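Local structure of alpha-1,3-glucanase (Paenibacillus glycanilyticus, 6K0P) at residues A[210-215]-A[232-237]; A[318-323]-A[342-347]. The protein hydrolyses alpha-1,3-glucan, probably cutting the alpha-1,3-glucosidic links of the chain, as a family 87 glycoside hydrolase whose catalytic domain binds nigerose. The protein carries 1 engineered substitution. All coordinates share one frame; numbering follows the deposited sequence.

Both contacts join parallel strands of successive coils of one right-handed beta-helix, the pectate-lyase-like domain that builds most of the catalytic region. Contact 1 (210-215 with 232-237) comes first along the chain and lies near the start of the solenoid, beside helix 196-204; contact 2 (318-323 with 342-347) follows in series, further along it. Their centres are 19 Å apart and their nearest atoms about 10 Å apart, so they do not touch. Strands 267-269 and 297-304 link them through parallel pairings, from 233-236 across to 319-326. Together they sample the continuous stack of coils that carries sugar-binding residues such as R280, W311 and Y422.

Contact 1: residues A[210-215]-A[232-237]; sequences KGIYIP and TEIVGA
I212, I214 and I234 make the tight side of this contact. CG1 of I212 lies alongside CG1 of I234 at 4.0 Å, both side chains pointing the same way, while CD1 of I214 slants across CG2 of I234 at 3.8 Å. In I212 that branch sits between backbone N and carbonyl carbon (chi1 68°), which swings it toward the neighbouring strand; helix 196-204 covers the same face through A199 and L200. Strands 211-214 and 233-236 run parallel, as neighbouring strands in successive coils of a right-handed beta-helix near its first coils. Four backbone hydrogen bonds join them: E233 N to K210 O, I212 N to E233 O, V235 N to I212 O and I214 N to V235 O, the last at 2.8 Å. G211 lacks a side chain where a beta carbon would collide with E233 O; its CA instead comes within 3.1 Å of that oxygen. On the face of Y213 and V235, the tyrosine CG stands opposite the backbone N (chi1 172°), and the ring runs along strand 233-236, CD1 3.3 Å from V235 O and OH 3.7 Å from A237 CB. Its hydroxyl is hydrogen-bonded to Q179 O. A leucine at this position would probably leave Q179 O without that partner and uncover the backbone at V235 and G236. The solvent side is looser: K210 and E233 lie side by side, but NZ and OE2 stay 4.7 Å apart, bridged by one water that accepts from the lysine and donates to the carboxylate. E233 OE1 is held by Y187 OH.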
loop_
_atom_site.group_PDB
_atom_site.type_symbol
_atom_site.label_atom_id
_atom_site.label_comp_id
_atom_site.label_asym_id
_atom_site.label_seq_id
_atom_site.Cartn_x
_atom_site.Cartn_y
_atom_site.Cartn_z
ATOM N N LYS A 210 10.434 22.423 22.946
ATOM C CA LYS A 210 9.709 22.239 21.695
ATOM C C LYS A 210 9.146 20.836 21.539
ATOM O O LYS A 210 8.219 20.637 20.743
ATOM C CB LYS A 210 10.646 22.491 20.511
ATOM C CG LYS A 210 11.149 23.920 20.405
ATOM C CD LYS A 210 11.353 24.280 18.944
ATOM C CE LYS A 210 12.689 24.950 18.710
ATOM N NZ LYS A 210 13.242 24.602 17.370
ATOM N N GLY A 211 9.694 19.863 22.256
ATOM C CA GLY A 211 9.226 18.495 22.107
ATOM C C GLY A 211 10.182 17.526 22.758
ATOM O O GLY A 211 10.839 17.850 23.760
ATOM N N ILE A 212 10.247 16.326 22.183
ATOM C CA ILE A 212 11.120 15.273 22.678
ATOM C C ILE A 212 11.974 14.740 21.541
ATOM O O ILE A 212 11.609 14.832 20.363
ATOM C CB ILE A 212 10.355 14.119 23.365
ATOM C CG1 ILE A 212 9.521 13.321 22.354
ATOM C CG2 ILE A 212 9.494 14.654 24.502
ATOM C CD1 ILE A 212 8.992 11.984 22.913
ATOM N N TYR A 213 13.128 14.199 21.911
ATOM C CA TYR A 213 14.026 13.519 20.994
ATOM C C TYR A 213 14.126 12.068 21.428
ATOM O O TYR A 213 14.327 11.781 22.616
ATOM C CB TYR A 213 15.417 14.160 21.037
ATOM C CG TYR A 213 16.468 13.394 20.270
ATOM C CD1 TYR A 213 16.450 13.348 18.876
ATOM C CD2 TYR A 213 17.487 12.719 20.939
ATOM C CE1 TYR A 213 17.426 12.646 18.174
ATOM C CE2 TYR A 213 18.467 12.031 20.242
ATOM C CZ TYR A 213 18.429 11.995 18.869
ATOM O OH TYR A 213 19.417 11.304 18.201
ATOM N N ILE A 214 13.978 11.158 20.471
ATOM C CA ILE A 214 14.073 9.730 20.746
ATOM C C ILE A 214 15.332 9.210 20.060
ATOM O O ILE A 214 15.388 9.159 18.821
ATOM C CB ILE A 214 12.824 8.967 20.295
ATOM C CG1 ILE A 214 11.562 9.683 20.783
ATOM C CG2 ILE A 214 12.862 7.541 20.833
ATOM C CD1 ILE A 214 10.240 8.965 20.435
ATOM N N PRO A 215 16.360 8.838 20.811
ATOM C CA PRO A 215 17.649 8.489 20.207
ATOM C C PRO A 215 17.576 7.183 19.435
ATOM O O PRO A 215 16.580 6.454 19.452
ATOM C CB PRO A 215 18.582 8.322 21.413
ATOM C CG PRO A 215 17.871 8.917 22.572
ATOM C CD PRO A 215 16.399 8.829 22.282
ATOM N N THR A 232 3.383 19.593 19.687
ATOM C CA THR A 232 4.531 18.840 20.179
ATOM C C THR A 232 5.337 18.345 18.989
ATOM O O THR A 232 4.767 17.879 18.000
ATOM C CB THR A 232 4.021 17.607 20.937
ATOM O OG1 THR A 232 3.126 18.019 21.982
ATOM C CG2 THR A 232 5.161 16.793 21.532
ATOM N N GLU A 233 6.659 18.441 19.077
ATOM C CA GLU A 233 7.545 17.817 18.101
ATOM C C GLU A 233 8.099 16.532 18.701
ATOM O O GLU A 233 8.591 16.531 19.834
ATOM C CB GLU A 233 8.696 18.755 17.752
ATOM C CG GLU A 233 8.263 20.025 17.057
ATOM C CD GLU A 233 9.430 20.920 16.728
ATOM O OE1 GLU A 233 10.496 20.393 16.346
ATOM O OE2 GLU A 233 9.282 22.155 16.857
ATOM N N ILE A 234 8.006 15.436 17.951
ATOM C CA ILE A 234 8.629 14.170 18.312
ATOM C C ILE A 234 9.616 13.850 17.202
ATOM O O ILE A 234 9.213 13.669 16.047
ATOM C CB ILE A 234 7.587 13.057 18.490
ATOM C CG1 ILE A 234 6.608 13.454 19.598
ATOM C CG2 ILE A 234 8.260 11.718 18.818
ATOM C CD1 ILE A 234 5.545 12.448 19.866
ATOM N N VAL A 235 10.903 13.829 17.536
ATOM C CA VAL A 235 11.979 13.748 16.552
ATOM C C VAL A 235 12.868 12.565 16.906
ATOM O O VAL A 235 13.370 12.480 18.032
ATOM C CB VAL A 235 12.820 15.040 16.537
ATOM C CG1 VAL A 235 13.919 14.940 15.499
ATOM C CG2 VAL A 235 11.928 16.277 16.298
ATOM N N GLY A 236 13.070 11.659 15.947
ATOM C CA GLY A 236 14.001 10.563 16.103
ATOM C C GLY A 236 15.325 10.830 15.404
ATOM O O GLY A 236 15.599 11.925 14.907
ATOM N N ALA A 237 16.139 9.777 15.340
ATOM C CA ALA A 237 17.463 9.819 14.734
ATOM C C ALA A 237 17.457 9.382 13.278
ATOM O O ALA A 237 18.514 9.386 12.638
ATOM C CB ALA A 237 18.423 8.918 15.527
HETATM O O HOH W 1 11.307 23.576 15.432
#

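Contact 2: residues A[318-323]-A[342-347]; sequences NTFKNN and NVIDNN
N318 and N342, one above the other on neighbouring coils, open an asparagine stack of the kind found in parallel beta-helices, and N323 with N347 repeats it at the far end of strands 319-321 and 343-345. Among the amide bonds, N342 OD1 accepts two hydrogen bonds from N318, one from the backbone N at 2.9 Å and one from ND2 at 3.1 Å, with the two amide planes only 12° apart. N347 OD1 likewise receives N323 N at 2.9 Å, with a weak second bond from N323 ND2, the amides nearly parallel. All four of these asparagines have CG anti to the carbonyl carbon (chi1 near -60°), a shared torsion that lets each pair point the same way. The outer ends are tied to the previous coil, N318 OD1 by V296 N and N323 OD1 by I301 N. N322 and N346 meet differently, their amides almost perpendicular, with N346 ND2 donating a hydrogen bond to N322 OD1 at 2.9 Å while N346 OD1 accepts from N16 N. Backbone bonds follow the parallel register: V343 N to N318 O, F320 N to V343 O, D345 N to F320 O, and a longer one from N322 N to D345 O. The apolar contact is made by I344 CD1, 3.7 Å from F320 CD1; the phenyl ring also meets Y310. On the opposite face T319 lies alongside V343. F320 O has a second donor, N347 ND2 at 2.9 Å, which sits above the carbonyl plane, 58° out of it, while the oxygen lies in the plane of the asparagine amide.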
loop_
_atom_site.group_PDB
_atom_site.type_symbol
_atom_site.label_atom_id
_atom_site.label_comp_id
_atom_site.label_asym_id
_atom_site.label_seq_id
_atom_site.Cartn_x
_atom_site.Cartn_y
_atom_site.Cartn_z
ATOM N N ASN A 318 -3.476 18.437 7.228
ATOM C CA ASN A 318 -2.368 17.626 7.711
ATOM C C ASN A 318 -1.438 17.262 6.565
ATOM O O ASN A 318 -1.806 17.320 5.389
ATOM C CB ASN A 318 -2.890 16.360 8.393
ATOM C CG ASN A 318 -3.854 16.679 9.505
ATOM O OD1 ASN A 318 -3.461 17.242 10.529
ATOM N ND2 ASN A 318 -5.127 16.361 9.304
ATOM N N THR A 319 -0.216 16.878 6.925
ATOM C CA THR A 319 0.812 16.534 5.949
ATOM C C THR A 319 1.413 15.195 6.341
ATOM O O THR A 319 1.936 15.052 7.450
ATOM C CB THR A 319 1.900 17.609 5.891
ATOM O OG1 THR A 319 1.322 18.847 5.450
ATOM C CG2 THR A 319 3.008 17.203 4.924
ATOM N N PHE A 320 1.302 14.215 5.447
ATOM C CA PHE A 320 1.996 12.935 5.567
ATOM C C PHE A 320 2.975 12.893 4.404
ATOM O O PHE A 320 2.554 12.837 3.248
ATOM C CB PHE A 320 1.002 11.779 5.475
ATOM C CG PHE A 320 0.204 11.566 6.729
ATOM C CD1 PHE A 320 -0.865 12.399 7.032
ATOM C CD2 PHE A 320 0.528 10.545 7.615
ATOM C CE1 PHE A 320 -1.605 12.210 8.194
ATOM C CE2 PHE A 320 -0.211 10.351 8.781
ATOM C CZ PHE A 320 -1.275 11.185 9.068
ATOM N N LYS A 321 4.273 12.930 4.702
ATOM C CA LYS A 321 5.283 13.087 3.666
ATOM C C LYS A 321 6.470 12.175 3.936
ATOM O O LYS A 321 6.898 12.031 5.082
ATOM C CB LYS A 321 5.749 14.555 3.603
ATOM C CG LYS A 321 6.816 14.894 2.583
ATOM C CD LYS A 321 7.219 16.362 2.765
ATOM C CE LYS A 321 8.204 16.812 1.703
ATOM N NZ LYS A 321 8.612 18.225 1.919
ATOM N N ASN A 322 6.990 11.554 2.876
ATOM C CA ASN A 322 8.247 10.786 2.918
ATOM C C ASN A 322 8.166 9.548 3.809
ATOM O O ASN A 322 9.190 9.076 4.310
ATOM C CB ASN A 322 9.451 11.650 3.321
ATOM C CG ASN A 322 9.684 12.806 2.377
ATOM O OD1 ASN A 322 9.237 12.800 1.228
ATOM N ND2 ASN A 322 10.401 13.812 2.862
ATOM N N ASN A 323 6.970 8.996 4.004
ATOM C CA ASN A 323 6.796 7.869 4.906
ATOM C C ASN A 323 6.851 6.547 4.149
ATOM O O ASN A 323 6.651 6.487 2.932
ATOM C CB ASN A 323 5.468 7.973 5.657
ATOM C CG ASN A 323 5.371 9.246 6.478
ATOM O OD1 ASN A 323 6.198 9.490 7.343
ATOM N ND2 ASN A 323 4.369 10.074 6.192
ATOM N N ASN A 342 -5.702 18.048 2.935
ATOM C CA ASN A 342 -4.538 17.307 3.396
ATOM C C ASN A 342 -3.538 17.124 2.267
ATOM O O ASN A 342 -3.897 17.058 1.084
ATOM C CB ASN A 342 -4.951 15.947 3.950
ATOM C CG ASN A 342 -5.833 16.071 5.170
ATOM O OD1 ASN A 342 -5.358 16.397 6.261
ATOM N ND2 ASN A 342 -7.126 15.837 4.995
ATOM N N VAL A 343 -2.272 17.020 2.650
ATOM C CA VAL A 343 -1.163 16.788 1.738
ATOM C C VAL A 343 -0.612 15.402 2.056
ATOM O O VAL A 343 0.028 15.202 3.094
ATOM C CB VAL A 343 -0.092 17.874 1.900
ATOM C CG1 VAL A 343 1.153 17.547 1.081
ATOM C CG2 VAL A 343 -0.675 19.226 1.480
ATOM N N ILE A 344 -0.890 14.440 1.180
ATOM C CA ILE A 344 -0.372 13.080 1.301
ATOM C C ILE A 344 0.626 12.921 0.163
ATOM O O ILE A 344 0.244 12.597 -0.967
ATOM C CB ILE A 344 -1.507 12.042 1.218
ATOM C CG1 ILE A 344 -2.643 12.406 2.182
ATOM C CG2 ILE A 344 -0.982 10.627 1.481
ATOM C CD1 ILE A 344 -2.233 12.512 3.621
ATOM N N ASP A 345 1.905 13.175 0.439
ATOM C CA ASP A 345 2.901 13.377 -0.604
ATOM C C ASP A 345 4.119 12.494 -0.389
ATOM O O ASP A 345 4.684 12.457 0.709
ATOM C CB ASP A 345 3.358 14.836 -0.613
ATOM C CG ASP A 345 4.397 15.106 -1.667
ATOM O OD1 ASP A 345 4.191 14.679 -2.822
ATOM O OD2 ASP A 345 5.414 15.756 -1.351
ATOM N N ASN A 346 4.539 11.802 -1.443
ATOM C CA ASN A 346 5.834 11.132 -1.454
ATOM C C ASN A 346 5.924 10.045 -0.390
ATOM O O ASN A 346 6.893 9.965 0.365
ATOM C CB ASN A 346 7.005 12.118 -1.355
ATOM C CG ASN A 346 8.236 11.595 -2.053
ATOM O OD1 ASN A 346 8.212 11.356 -3.261
ATOM N ND2 ASN A 346 9.315 11.385 -1.299
ATOM N N ASN A 347 4.904 9.193 -0.354
ATOM C CA ASN A 347 4.852 8.062 0.556
ATOM C C ASN A 347 4.886 6.766 -0.240
ATOM O O ASN A 347 4.350 6.684 -1.350
ATOM C CB ASN A 347 3.583 8.103 1.394
ATOM C CG ASN A 347 3.475 9.378 2.209
ATOM O OD1 ASN A 347 4.209 9.564 3.173
ATOM N ND2 ASN A 347 2.565 10.264 1.822
#